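Local structure of diaminobutyrate-pyruvate transaminase and L-2,4-diaminobutyrate decarboxylase (Vibrio parahaemolyticus, 2QMA) at residues A[169-174]-A[318-323]; A[177-182]-A[220-225]; A[214-219]-A[227-232]; A[279-284]-A[289-294]. The protein probably acts in diaminobutyrate metabolism as a fused transaminase and decarboxylase, of which this chain is the C-terminal, pyridoxal phosphate-dependent decarboxylase domain. All blocks are in the same frame, centred on the assembly; numbering follows the deposited sequence. Where two conformers were deposited one is given.

Contact 1 of 4, residues A[169-174]-A[318-323]; sequences QSNQMG and SISVDF
The flat carboxamide of Asn171 meets Ser320 through its oxygen: Asn171 OD1 lies 2.9 Å from Ser320 OG. The same oxygen is hydrogen-bonded to His292, while ND2 bonds to Thr214 and Asp294, so the amide is held at both ends. The CB of Asn171 points away from the strand. CG lies beside the backbone N (chi1 -78°), and this swings the amide back toward Ser320. The other flat group is the Phe323 ring at the end of the strand segment. Val321 CG1 stands 3.7 Å above one face of that ring, displaced toward its rim. Phe327 meets it edge-to-face. Phe163 also meets this ring, with the two planes nearly parallel.

Helix 167-187 runs along the sheet here, almost antiparallel to strand 318-322 (173°), with the axes of the two short segments 8.0 Å apart at their closest. The sheet is the seven-stranded one of the fold type I pyridoxal phosphate enzymes, in which one strand, 334-338, runs against its neighbours. Lys325, the predicted cofactor lysine, follows this strand closely. It carries no cofactor here and forms a salt bridge with Asp322.

Gly174 lets the helix come in close to Ser318, whose OG is 3.8 Å from Gly174 CA. That hydroxyl is hydrogen-bonded to His292 and Trp290. Ser170 OG bonds to Thr164 and to a water 2.8 Å away. The water also lies 3.0 Å from Asp322 OD1 and close to Val321 O. With so many acceptors round it, the water cannot donate to all of them at once.

Contact 2 of 4, residues A[177-182]-A[220-225]; sequences LARDWI and SWMGLG
Arg179, which reaches across to Met222, grips Asp180 OD1 with two nitrogens. NE to Asp180 OD1 is 2.9 Å and NH2 to Asp180 OD1 is 3.0 Å. The guanidinium presents its NE/NH2 side in this salt bridge; NE comes nearly along the C-O axis and NH2 to the syn lone pair. The remaining nitrogen makes the bond between the segments: Arg179 NH1 donates to Met222 O at 2.8 Å. That oxygen lies almost in the guanidinium plane. The N-H is in the carbonyl plane and uses a lone pair, although the bond is bent (138°).

The bend at chi3 of Arg179 (72°) turns the guanidinium toward this carbonyl. The aliphatic parts slide past each other in opposite directions, with Met222 SE 4.0 Å from Arg179 CB. Leu224 CD1 touches Arg179 CG more loosely, at 4.4 Å. Helix 214-221 ends here, and Gly223, with positive phi, gives a Schellman motif that turns the chain away.

The second subunit adds Trp221 O to NH1 and Ser220 O to NH2, and the exchange is mutual. The guanidinium is buried, yet a carboxylate and three backbone carbonyls surround it. They probably keep it charged and fix its rotation, so one side chain ties helix 167-187 to the turn after helix 214-221 and to the second subunit.

Contact 3 of 4, residues A[214-219]-A[227-232]; sequences TVQKSA and KAVMTV
Val229 is the centre of this small apolar contact. Its CG2 rests 3.9 Å from Ala219 CB and equally close to Gln216 CA, so this methyl lies on the helix surface. Its CG1 meets Val215 CG1 at 4.2 Å. With CG1 turned opposite the backbone N (chi1 -179°), the two methyls of Val229 spread over three helix residues. Gln216 crosses Val229 at about a right angle. A bend at chi2 (81°) folds the glutamine back, bringing its NE2 within 4.1 Å of Val229 CG1. The same NE2 is 4.4 Å from Thr231 CG2 at the margin. No hydrogen bond joins the segments, so van der Waals packing carries the contact.

Further out, strand 203-208 backs both valines: Val215 touches Ile205, and Val229 touches Cys207. Backbone bonds from Ala228, Met230 and Val232 fix strand 229-232 to that same strand. The helix and strand segments run nearly antiparallel (163°), with axes 9.6 Å apart. They are the last two members of a beta-alpha-beta unit that starts with strand 203-208. Helix 167-187 packs on Thr214 and Ser218, while helix 245-254 receives Met230 from the sheet's outermost strand within this chain.

Contact 4 of 4, residues A[279-284]-A[289-294]; sequences FIADMA and MWMHVD
Met291 and Ile280 cross at about a right angle, with Met291 SE 3.5 Å from Ile280 CG2. Met291 is a selenomethionine, and its chain runs straight out from the strand (chi1 175°) and bends only at chi3. That bend lays CE of Met291 3.7 Å from Ala281 CB, while the selenium faces the helix backbone. Ala284 CB fits at the base of this side chain, 4.2 Å from Met291 CB.

Met289, also a selenomethionine, takes a different path. Its chain curls back at chi3 (-66°), and its CE comes to rest 3.6 Å from Met283 O and near Met283 CB. Between the two long chains, the methyl of Ala284 packs against the backbone, with CB 3.4 Å from Met289 O. One hydrogen bond ties the backbones: Met289 N donates to Ala284 O at 2.9 Å. It is fairly straight (161°) and uses a lone pair in the carbonyl plane.

Ile262 of strand 258-265 touches Ile280, Met289 and Met291. On the strand, Trp290 and His292 point away from the helix, and Trp290 packs on helix 167-187. Helices thus cover both faces of the sheet. Helix 277-287 is the connection of a beta-alpha-beta crossover between parallel strands 258-265 and 290-295, as expected in a three-layer alpha/beta/alpha domain.

From the N terminus, helix 167-187 comes first and supplies one side of contact 1 and then one side of contact 2. Helix 214-221 next opens contact 3. The turn after it closes contact 2 before residues 227-232 close contact 3, so these two cross along the chain. Contact 4 comes later, in series with both, and closes a short loop between helix 277-287 and strand 290-295. Residues 318-323 close contact 1 last, and its long loop encloses the other three. Contacts 1, 3 and 4 each set a helix on the same sheet. Contact 2 joins helix 167-187 to the turn that follows helix 214-221, at the subunit interface.

Contact 1 of 4, residues A[169-174]-A[318-323]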
loop_
_atom_site.group_PDB
_atom_site.type_symbol
_atom_site.label_atom_id
_atom_site.label_comp_id
_atom_site.label_asym_id
_atom_site.label_seq_id
_atom_site.Cartn_x
_atom_site.Cartn_y
_atom_site.Cartn_z
ATOM N N GLN A 169 -8.014 -3.913 0.041
ATOM C CA GLN A 169 -7.978 -3.401 1.388
ATOM C C GLN A 169 -9.293 -2.676 1.704
ATOM O O GLN A 169 -9.783 -2.703 2.853
ATOM C CB GLN A 169 -6.750 -2.503 1.585
ATOM C CG GLN A 169 -6.710 -1.744 2.904
ATOM C CD GLN A 169 -5.358 -1.098 3.112
ATOM O OE1 GLN A 169 -5.169 0.070 2.796
ATOM N NE2 GLN A 169 -4.385 -1.881 3.589
ATOM N N SER A 170 -9.847 -1.983 0.708
ATOM C CA SER A 170 -11.089 -1.273 0.943
ATOM C C SER A 170 -12.226 -2.257 1.214
ATOM O O SER A 170 -12.957 -2.069 2.184
ATOM C CB SER A 170 -11.444 -0.313 -0.195
ATOM O OG SER A 170 -10.480 0.750 -0.285
ATOM N N ASN A 171 -12.352 -3.302 0.387
ATOM C CA ASN A 171 -13.332 -4.373 0.657
ATOM C C ASN A 171 -13.230 -4.988 2.041
ATOM O O ASN A 171 -14.213 -5.087 2.745
ATOM C CB ASN A 171 -13.290 -5.462 -0.411
ATOM C CG ASN A 171 -13.992 -5.053 -1.673
ATOM O OD1 ASN A 171 -14.689 -4.024 -1.727
ATOM N ND2 ASN A 171 -13.832 -5.866 -2.719
ATOM N N GLN A 172 -12.006 -5.335 2.432
ATOM C CA GLN A 172 -11.746 -5.960 3.698
ATOM C C GLN A 172 -12.139 -4.988 4.823
ATOM O O GLN A 172 -12.787 -5.386 5.769
ATOM C CB GLN A 172 -10.261 -6.390 3.744
ATOM C CG GLN A 172 -9.647 -6.547 5.145
ATOM C CD GLN A 172 -8.151 -6.695 5.056
ATOM O OE1 GLN A 172 -7.566 -6.524 3.977
ATOM N NE2 GLN A 172 -7.507 -6.992 6.196
HETATM N N MSE A 173 -11.814 -3.714 4.664
HETATM C CA MSE A 173 -12.118 -2.751 5.710
HETATM C C MSE A 173 -13.617 -2.487 5.823
HETATM O O MSE A 173 -14.132 -2.467 6.910
HETATM C CB MSE A 173 -11.351 -1.468 5.496
HETATM C CG MSE A 173 -9.967 -1.549 6.081
HETATM SE SE MSE A 173 -9.044 0.054 5.756
HETATM C CE MSE A 173 -10.484 1.382 5.909
ATOM N N GLY A 174 -14.308 -2.318 4.690
ATOM C CA GLY A 174 -15.771 -2.113 4.697
ATOM C C GLY A 174 -16.452 -3.275 5.423
ATOM O O GLY A 174 -17.309 -3.069 6.289
ATOM N N SER A 318 -20.923 1.581 3.273
ATOM C CA SER A 318 -19.531 1.793 2.875
ATOM C C SER A 318 -19.392 1.605 1.374
ATOM O O SER A 318 -20.178 0.849 0.773
ATOM C CB SER A 318 -18.604 0.832 3.629
ATOM O OG SER A 318 -18.969 -0.538 3.442
ATOM N N ILE A 319 -18.402 2.287 0.787
ATOM C CA ILE A 319 -18.137 2.223 -0.641
ATOM C C ILE A 319 -16.639 2.161 -0.869
ATOM O O ILE A 319 -15.888 3.014 -0.369
ATOM C CB ILE A 319 -18.627 3.463 -1.368
ATOM C CG1 ILE A 319 -20.157 3.695 -1.156
ATOM C CG2 ILE A 319 -18.259 3.418 -2.870
ATOM C CD1 ILE A 319 -20.566 5.102 -1.494
ATOM N N SER A 320 -16.208 1.152 -1.620
ATOM C CA SER A 320 -14.832 1.178 -2.087
ATOM C C SER A 320 -14.704 1.725 -3.528
ATOM O O SER A 320 -15.522 1.461 -4.413
ATOM C CB SER A 320 -14.081 -0.088 -1.827
ATOM O OG SER A 320 -14.629 -1.195 -2.446
ATOM N N VAL A 321 -13.701 2.567 -3.694
ATOM C CA VAL A 321 -13.441 3.318 -4.926
ATOM C C VAL A 321 -11.960 3.032 -5.266
ATOM O O VAL A 321 -11.089 3.212 -4.415
ATOM C CB VAL A 321 -13.620 4.871 -4.724
ATOM C CG1 VAL A 321 -13.415 5.589 -6.058
ATOM C CG2 VAL A 321 -14.963 5.224 -4.096
ATOM N N ASP A 322 -11.700 2.506 -6.461
ATOM C CA ASP A 322 -10.324 2.277 -6.910
ATOM C C ASP A 322 -9.942 3.249 -7.987
ATOM O O ASP A 322 -10.391 3.088 -9.115
ATOM C CB ASP A 322 -10.161 0.869 -7.471
ATOM C CG ASP A 322 -9.297 0.016 -6.614
ATOM O OD1 ASP A 322 -8.898 0.524 -5.539
ATOM O OD2 ASP A 322 -9.035 -1.158 -6.990
ATOM N N PHE A 323 -9.131 4.252 -7.642
ATOM C CA PHE A 323 -8.691 5.246 -8.611
ATOM C C PHE A 323 -7.679 4.688 -9.611
ATOM O O PHE A 323 -7.542 5.218 -10.713
ATOM C CB PHE A 323 -8.099 6.448 -7.901
ATOM C CG PHE A 323 -9.036 7.087 -6.922
ATOM C CD1 PHE A 323 -10.095 7.857 -7.371
ATOM C CD2 PHE A 323 -8.861 6.889 -5.550
ATOM C CE1 PHE A 323 -10.978 8.434 -6.473
ATOM C CE2 PHE A 323 -9.722 7.443 -4.636
ATOM C CZ PHE A 323 -10.785 8.232 -5.085
HETATM O O HOH W 1 -10.585 1.102 -3.094
#

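Contact 2 of 4, residues A[177-182]-A[220-225]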
loop_
_atom_site.group_PDB
_atom_site.type_symbol
_atom_site.label_atom_id
_atom_site.label_comp_id
_atom_site.label_asym_id
_atom_site.label_seq_id
_atom_site.Cartn_x
_atom_site.Cartn_y
_atom_site.Cartn_z
ATOM N N LEU A 177 -15.628 -3.400 9.168
ATOM C CA LEU A 177 -16.489 -2.424 9.898
ATOM C C LEU A 177 -17.867 -3.033 10.113
ATOM O O LEU A 177 -18.428 -2.941 11.200
ATOM C CB LEU A 177 -16.601 -1.058 9.206
ATOM C CG LEU A 177 -15.278 -0.278 9.214
ATOM C CD1 LEU A 177 -15.447 0.952 8.304
ATOM C CD2 LEU A 177 -14.856 0.087 10.631
ATOM N N ALA A 178 -18.381 -3.698 9.085
ATOM C CA ALA A 178 -19.719 -4.332 9.182
ATOM C C ALA A 178 -19.740 -5.399 10.275
ATOM O O ALA A 178 -20.697 -5.490 11.006
ATOM C CB ALA A 178 -20.127 -4.924 7.840
ATOM N N ARG A 179 -18.677 -6.191 10.327
ATOM C CA ARG A 179 -18.514 -7.261 11.299
ATOM C C ARG A 179 -18.599 -6.676 12.726
ATOM O O ARG A 179 -19.403 -7.134 13.521
ATOM C CB ARG A 179 -17.188 -8.020 11.049
ATOM C CG ARG A 179 -16.911 -9.091 12.126
ATOM C CD ARG A 179 -15.379 -9.420 12.162
ATOM N NE ARG A 179 -14.567 -8.331 12.740
ATOM C CZ ARG A 179 -13.243 -8.364 12.913
ATOM N NH1 ARG A 179 -12.532 -9.462 12.573
ATOM N NH2 ARG A 179 -12.604 -7.319 13.469
ATOM N N ASP A 180 -17.838 -5.625 13.016
ATOM C CA ASP A 180 -17.826 -5.026 14.353
ATOM C C ASP A 180 -19.172 -4.315 14.604
ATOM O O ASP A 180 -19.687 -4.291 15.743
ATOM C CB ASP A 180 -16.665 -4.038 14.453
ATOM C CG ASP A 180 -15.304 -4.718 14.547
ATOM O OD1 ASP A 180 -15.126 -5.899 14.129
ATOM O OD2 ASP A 180 -14.389 -4.049 15.005
ATOM N N TRP A 181 -19.744 -3.740 13.548
ATOM C CA TRP A 181 -21.003 -2.971 13.659
ATOM C C TRP A 181 -22.127 -3.914 14.149
ATOM O O TRP A 181 -22.913 -3.566 15.059
ATOM C CB TRP A 181 -21.313 -2.313 12.294
ATOM C CG TRP A 181 -22.676 -1.711 12.094
ATOM C CD1 TRP A 181 -23.082 -0.453 12.385
ATOM C CD2 TRP A 181 -23.784 -2.376 11.510
ATOM N NE1 TRP A 181 -24.402 -0.284 12.021
ATOM C CE2 TRP A 181 -24.854 -1.459 11.474
ATOM C CE3 TRP A 181 -23.968 -3.667 10.991
ATOM C CZ2 TRP A 181 -26.109 -1.786 10.925
ATOM C CZ3 TRP A 181 -25.215 -3.999 10.464
ATOM C CH2 TRP A 181 -26.277 -3.057 10.460
ATOM N N ILE A 182 -22.187 -5.112 13.569
ATOM C CA ILE A 182 -23.316 -5.982 13.874
ATOM C C ILE A 182 -23.169 -6.543 15.296
ATOM O O ILE A 182 -24.190 -6.642 15.975
ATOM C CB ILE A 182 -23.483 -7.161 12.885
ATOM C CG1 ILE A 182 -24.881 -7.825 13.067
ATOM C CG2 ILE A 182 -22.387 -8.209 13.043
ATOM C CD1 ILE A 182 -26.075 -6.889 12.826
ATOM N N SER A 220 -12.306 -14.756 5.287
ATOM C CA SER A 220 -11.230 -15.606 5.830
ATOM C C SER A 220 -10.255 -14.777 6.709
ATOM O O SER A 220 -9.859 -15.182 7.790
ATOM C CB SER A 220 -10.492 -16.276 4.678
ATOM O OG SER A 220 -11.406 -17.148 4.026
ATOM N N TRP A 221 -9.892 -13.593 6.230
ATOM C CA TRP A 221 -8.963 -12.784 6.984
ATOM C C TRP A 221 -9.536 -12.356 8.338
ATOM O O TRP A 221 -8.831 -12.433 9.354
ATOM C CB TRP A 221 -8.515 -11.568 6.163
ATOM C CG TRP A 221 -7.720 -11.933 4.906
ATOM C CD1 TRP A 221 -6.935 -13.047 4.697
ATOM C CD2 TRP A 221 -7.624 -11.150 3.700
ATOM N NE1 TRP A 221 -6.352 -12.998 3.435
ATOM C CE2 TRP A 221 -6.766 -11.849 2.806
ATOM C CE3 TRP A 221 -8.197 -9.922 3.282
ATOM C CZ2 TRP A 221 -6.466 -11.360 1.515
ATOM C CZ3 TRP A 221 -7.899 -9.439 2.002
ATOM C CH2 TRP A 221 -7.039 -10.162 1.135
HETATM N N MSE A 222 -10.802 -11.952 8.356
HETATM C CA MSE A 222 -11.385 -11.373 9.565
HETATM C C MSE A 222 -11.955 -12.419 10.535
HETATM O O MSE A 222 -12.547 -12.048 11.560
HETATM C CB MSE A 222 -12.417 -10.304 9.177
HETATM C CG MSE A 222 -13.716 -10.878 8.730
HETATM SE SE MSE A 222 -14.984 -9.542 8.066
HETATM C CE MSE A 222 -13.960 -8.740 6.757
ATOM N N GLY A 223 -11.765 -13.713 10.235
ATOM C CA GLY A 223 -12.063 -14.777 11.197
ATOM C C GLY A 223 -13.406 -15.502 10.970
ATOM O O GLY A 223 -13.750 -16.379 11.751
ATOM N N LEU A 224 -14.149 -15.153 9.916
ATOM C CA LEU A 224 -15.467 -15.745 9.686
ATOM C C LEU A 224 -15.411 -16.958 8.779
ATOM O O LEU A 224 -16.283 -17.847 8.881
ATOM C CB LEU A 224 -16.460 -14.719 9.105
ATOM C CG LEU A 224 -16.633 -13.462 10.002
ATOM C CD1 LEU A 224 -17.539 -12.397 9.289
ATOM C CD2 LEU A 224 -17.186 -13.866 11.357
ATOM N N GLY A 225 -14.418 -16.981 7.895
ATOM C CA GLY A 225 -14.203 -18.109 6.967
ATOM C C GLY A 225 -15.072 -18.026 5.725
ATOM O O GLY A 225 -16.094 -17.286 5.683
#

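Contact 3 of 4, residues A[214-219]-A[227-232]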
loop_
_atom_site.group_PDB
_atom_site.type_symbol
_atom_site.label_atom_id
_atom_site.label_comp_id
_atom_site.label_asym_id
_atom_site.label_seq_id
_atom_site.Cartn_x
_atom_site.Cartn_y
_atom_site.Cartn_z
ATOM N N THR A 214 -12.376 -11.134 -3.254
ATOM C CA THR A 214 -11.935 -10.514 -2.009
ATOM C C THR A 214 -13.077 -10.500 -0.965
ATOM O O THR A 214 -12.831 -10.136 0.189
ATOM C CB THR A 214 -11.308 -9.085 -2.157
ATOM O OG1 THR A 214 -12.181 -8.224 -2.907
ATOM C CG2 THR A 214 -9.920 -9.151 -2.837
ATOM N N VAL A 215 -14.298 -10.888 -1.341
ATOM C CA VAL A 215 -15.367 -11.078 -0.306
ATOM C C VAL A 215 -15.071 -12.327 0.533
ATOM O O VAL A 215 -15.045 -12.267 1.748
ATOM C CB VAL A 215 -16.853 -11.110 -0.853
ATOM C CG1 VAL A 215 -17.869 -11.337 0.288
ATOM C CG2 VAL A 215 -17.209 -9.824 -1.593
ATOM N N GLN A 216 -14.885 -13.466 -0.132
ATOM C CA GLN A 216 -14.485 -14.697 0.538
ATOM C C GLN A 216 -13.138 -14.473 1.264
ATOM O O GLN A 216 -12.981 -14.856 2.414
ATOM C CB GLN A 216 -14.339 -15.803 -0.503
ATOM C CG GLN A 216 -15.668 -16.250 -1.072
ATOM C CD GLN A 216 -16.281 -15.370 -2.203
ATOM O OE1 GLN A 216 -15.916 -14.212 -2.446
ATOM N NE2 GLN A 216 -17.234 -15.958 -2.898
ATOM N N LYS A 217 -12.185 -13.820 0.588
ATOM C CA LYS A 217 -10.832 -13.653 1.168
ATOM C C LYS A 217 -10.940 -12.726 2.380
ATOM O O LYS A 217 -10.275 -12.939 3.391
ATOM C CB LYS A 217 -9.841 -13.072 0.155
ATOM C CG LYS A 217 -9.563 -13.989 -1.021
ATOM C CD LYS A 217 -8.480 -13.421 -1.924
ATOM C CE LYS A 217 -7.222 -14.271 -1.871
ATOM N NZ LYS A 217 -6.313 -13.970 -3.046
ATOM N N SER A 218 -11.814 -11.733 2.279
ATOM C CA SER A 218 -12.051 -10.801 3.383
ATOM C C SER A 218 -12.622 -11.566 4.563
ATOM O O SER A 218 -12.165 -11.416 5.687
ATOM C CB SER A 218 -13.012 -9.686 2.946
ATOM O OG SER A 218 -12.272 -8.753 2.175
ATOM N N ALA A 219 -13.603 -12.425 4.294
ATOM C CA ALA A 219 -14.204 -13.217 5.365
ATOM C C ALA A 219 -13.175 -14.116 6.066
ATOM O O ALA A 219 -13.186 -14.252 7.302
ATOM C CB ALA A 219 -15.426 -14.036 4.839
ATOM N N LYS A 227 -17.143 -20.037 4.735
ATOM C CA LYS A 227 -18.511 -20.523 5.041
ATOM C C LYS A 227 -19.488 -19.398 5.479
ATOM O O LYS A 227 -20.730 -19.574 5.511
ATOM C CB LYS A 227 -18.425 -21.688 6.038
ATOM C CG LYS A 227 -19.140 -21.578 7.389
ATOM C CD LYS A 227 -18.468 -20.659 8.256
ATOM C CE LYS A 227 -19.050 -20.649 9.676
ATOM N NZ LYS A 227 -18.437 -19.394 10.251
ATOM N N ALA A 228 -18.913 -18.247 5.839
ATOM C CA ALA A 228 -19.716 -17.075 6.204
ATOM C C ALA A 228 -20.324 -16.378 4.947
ATOM O O ALA A 228 -21.203 -15.522 5.055
ATOM C CB ALA A 228 -18.876 -16.074 7.051
ATOM N N VAL A 229 -19.838 -16.722 3.758
ATOM C CA VAL A 229 -20.315 -16.036 2.551
ATOM C C VAL A 229 -21.459 -16.819 1.952
ATOM O O VAL A 229 -21.326 -18.004 1.649
ATOM C CB VAL A 229 -19.188 -15.836 1.521
ATOM C CG1 VAL A 229 -19.693 -15.091 0.260
ATOM C CG2 VAL A 229 -18.035 -15.078 2.134
HETATM N N MSE A 230 -22.585 -16.128 1.775
HETATM C CA MSE A 230 -23.815 -16.704 1.251
HETATM C C MSE A 230 -23.990 -16.142 -0.151
HETATM O O MSE A 230 -24.193 -14.939 -0.322
HETATM C CB MSE A 230 -24.943 -16.163 2.127
HETATM C CG MSE A 230 -25.838 -17.152 2.650
HETATM SE SE MSE A 230 -27.058 -16.141 3.805
HETATM C CE MSE A 230 -28.415 -17.130 3.087
ATOM N N THR A 231 -23.882 -16.977 -1.175
ATOM C CA THR A 231 -23.927 -16.423 -2.515
ATOM C C THR A 231 -25.358 -16.488 -3.074
ATOM O O THR A 231 -26.155 -17.374 -2.732
ATOM C CB THR A 231 -22.931 -17.074 -3.488
ATOM O OG1 THR A 231 -23.389 -18.396 -3.786
ATOM C CG2 THR A 231 -21.493 -17.129 -2.912
ATOM N N VAL A 232 -25.695 -15.516 -3.899
ATOM C CA VAL A 232 -26.987 -15.475 -4.570
ATOM C C VAL A 232 -26.721 -15.627 -6.063
ATOM O O VAL A 232 -25.732 -15.098 -6.577
ATOM C CB VAL A 232 -27.707 -14.119 -4.295
ATOM C CG1 VAL A 232 -29.096 -14.078 -4.930
ATOM C CG2 VAL A 232 -27.808 -13.874 -2.781
#

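Contact 4 of 4, residues A[279-284]-A[289-294]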
loop_
_atom_site.group_PDB
_atom_site.type_symbol
_atom_site.label_atom_id
_atom_site.label_comp_id
_atom_site.label_asym_id
_atom_site.label_seq_id
_atom_site.Cartn_x
_atom_site.Cartn_y
_atom_site.Cartn_z
ATOM N N PHE A 279 -32.183 -1.606 -4.797
ATOM C CA PHE A 279 -32.913 -2.738 -4.167
ATOM C C PHE A 279 -32.106 -3.433 -3.064
ATOM O O PHE A 279 -32.662 -3.830 -2.029
ATOM C CB PHE A 279 -33.324 -3.783 -5.210
ATOM C CG PHE A 279 -34.181 -4.855 -4.651
ATOM C CD1 PHE A 279 -35.547 -4.656 -4.506
ATOM C CD2 PHE A 279 -33.628 -6.068 -4.241
ATOM C CE1 PHE A 279 -36.367 -5.677 -3.970
ATOM C CE2 PHE A 279 -34.414 -7.067 -3.726
ATOM C CZ PHE A 279 -35.809 -6.877 -3.593
ATOM N N ILE A 280 -30.800 -3.548 -3.275
ATOM C CA ILE A 280 -29.927 -4.136 -2.258
ATOM C C ILE A 280 -30.016 -3.232 -1.009
ATOM O O ILE A 280 -30.113 -3.721 0.121
ATOM C CB ILE A 280 -28.526 -4.278 -2.779
ATOM C CG1 ILE A 280 -28.526 -5.380 -3.857
ATOM C CG2 ILE A 280 -27.541 -4.684 -1.644
ATOM C CD1 ILE A 280 -27.198 -5.547 -4.602
ATOM N N ALA A 281 -30.040 -1.920 -1.226
ATOM C CA ALA A 281 -30.113 -0.967 -0.112
ATOM C C ALA A 281 -31.434 -1.147 0.615
ATOM O O ALA A 281 -31.512 -1.027 1.861
ATOM C CB ALA A 281 -29.897 0.520 -0.595
ATOM N N ASP A 282 -32.497 -1.442 -0.137
ATOM C CA ASP A 282 -33.805 -1.666 0.495
ATOM C C ASP A 282 -33.819 -2.955 1.262
ATOM O O ASP A 282 -34.490 -3.031 2.272
ATOM C CB ASP A 282 -34.933 -1.669 -0.538
ATOM C CG ASP A 282 -35.172 -0.283 -1.152
ATOM O OD1 ASP A 282 -34.916 0.746 -0.473
ATOM O OD2 ASP A 282 -35.626 -0.238 -2.296
HETATM N N MSE A 283 -33.124 -3.977 0.748
HETATM C CA MSE A 283 -32.919 -5.232 1.500
HETATM C C MSE A 283 -32.198 -4.992 2.856
HETATM O O MSE A 283 -32.567 -5.548 3.916
HETATM C CB MSE A 283 -32.162 -6.249 0.624
HETATM C CG MSE A 283 -33.077 -6.896 -0.426
HETATM SE SE MSE A 283 -34.603 -7.915 0.251
HETATM C CE MSE A 283 -36.053 -6.645 0.144
ATOM N N ALA A 284 -31.171 -4.157 2.806
ATOM C CA ALA A 284 -30.394 -3.803 3.977
ATOM C C ALA A 284 -31.269 -3.037 4.991
ATOM O O ALA A 284 -31.165 -3.289 6.194
ATOM C CB ALA A 284 -29.113 -2.964 3.568
HETATM N N MSE A 289 -29.177 -4.795 7.703
HETATM C CA MSE A 289 -27.787 -5.143 7.277
HETATM C C MSE A 289 -27.005 -3.912 6.865
HETATM O O MSE A 289 -27.557 -2.859 6.540
HETATM C CB MSE A 289 -27.767 -6.158 6.078
HETATM C CG MSE A 289 -28.696 -7.389 6.233
HETATM SE SE MSE A 289 -28.691 -8.600 4.742
HETATM C CE MSE A 289 -29.499 -7.434 3.409
ATOM N N TRP A 290 -25.694 -4.097 6.833
ATOM C CA TRP A 290 -24.728 -3.156 6.241
ATOM C C TRP A 290 -24.570 -3.438 4.729
ATOM O O TRP A 290 -24.183 -4.548 4.349
ATOM C CB TRP A 290 -23.399 -3.463 6.919
ATOM C CG TRP A 290 -22.280 -2.603 6.564
ATOM C CD1 TRP A 290 -21.576 -2.583 5.361
ATOM C CD2 TRP A 290 -21.634 -1.653 7.425
ATOM N NE1 TRP A 290 -20.571 -1.642 5.434
ATOM C CE2 TRP A 290 -20.570 -1.070 6.682
ATOM C CE3 TRP A 290 -21.865 -1.223 8.742
ATOM C CZ2 TRP A 290 -19.744 -0.053 7.210
ATOM C CZ3 TRP A 290 -21.045 -0.244 9.264
ATOM C CH2 TRP A 290 -20.004 0.340 8.505
HETATM N N MSE A 291 -24.816 -2.435 3.882
HETATM C CA MSE A 291 -24.569 -2.591 2.469
HETATM C C MSE A 291 -23.227 -1.981 2.177
HETATM O O MSE A 291 -23.004 -0.780 2.419
HETATM C CB MSE A 291 -25.609 -1.923 1.571
HETATM C CG MSE A 291 -25.107 -2.069 0.043
HETATM SE SE MSE A 291 -26.402 -1.380 -1.242
HETATM C CE MSE A 291 -26.225 0.523 -0.936
ATOM N N HIS A 292 -22.355 -2.821 1.660
ATOM C CA HIS A 292 -21.036 -2.393 1.196
ATOM C C HIS A 292 -21.096 -2.393 -0.324
ATOM O O HIS A 292 -21.447 -3.423 -0.942
ATOM C CB HIS A 292 -19.897 -3.304 1.741
ATOM C CG HIS A 292 -18.569 -3.006 1.094
ATOM N ND1 HIS A 292 -17.825 -1.884 1.393
ATOM C CD2 HIS A 292 -17.882 -3.662 0.114
ATOM C CE1 HIS A 292 -16.743 -1.852 0.633
ATOM N NE2 HIS A 292 -16.730 -2.937 -0.125
ATOM N N VAL A 293 -20.740 -1.261 -0.942
ATOM C CA VAL A 293 -20.715 -1.193 -2.422
ATOM C C VAL A 293 -19.281 -1.396 -2.920
ATOM O O VAL A 293 -18.404 -0.596 -2.610
ATOM C CB VAL A 293 -21.316 0.113 -2.990
ATOM C CG1 VAL A 293 -21.064 0.139 -4.558
ATOM C CG2 VAL A 293 -22.810 0.217 -2.652
ATOM N N ASP A 294 -19.028 -2.472 -3.668
ATOM C CA ASP A 294 -17.719 -2.631 -4.261
ATOM C C ASP A 294 -17.710 -1.874 -5.613
ATOM O O ASP A 294 -18.103 -2.418 -6.679
ATOM C CB ASP A 294 -17.360 -4.120 -4.425
ATOM C CG ASP A 294 -15.953 -4.343 -5.046
ATOM O OD1 ASP A 294 -15.273 -3.356 -5.413
ATOM O OD2 ASP A 294 -15.545 -5.528 -5.190
#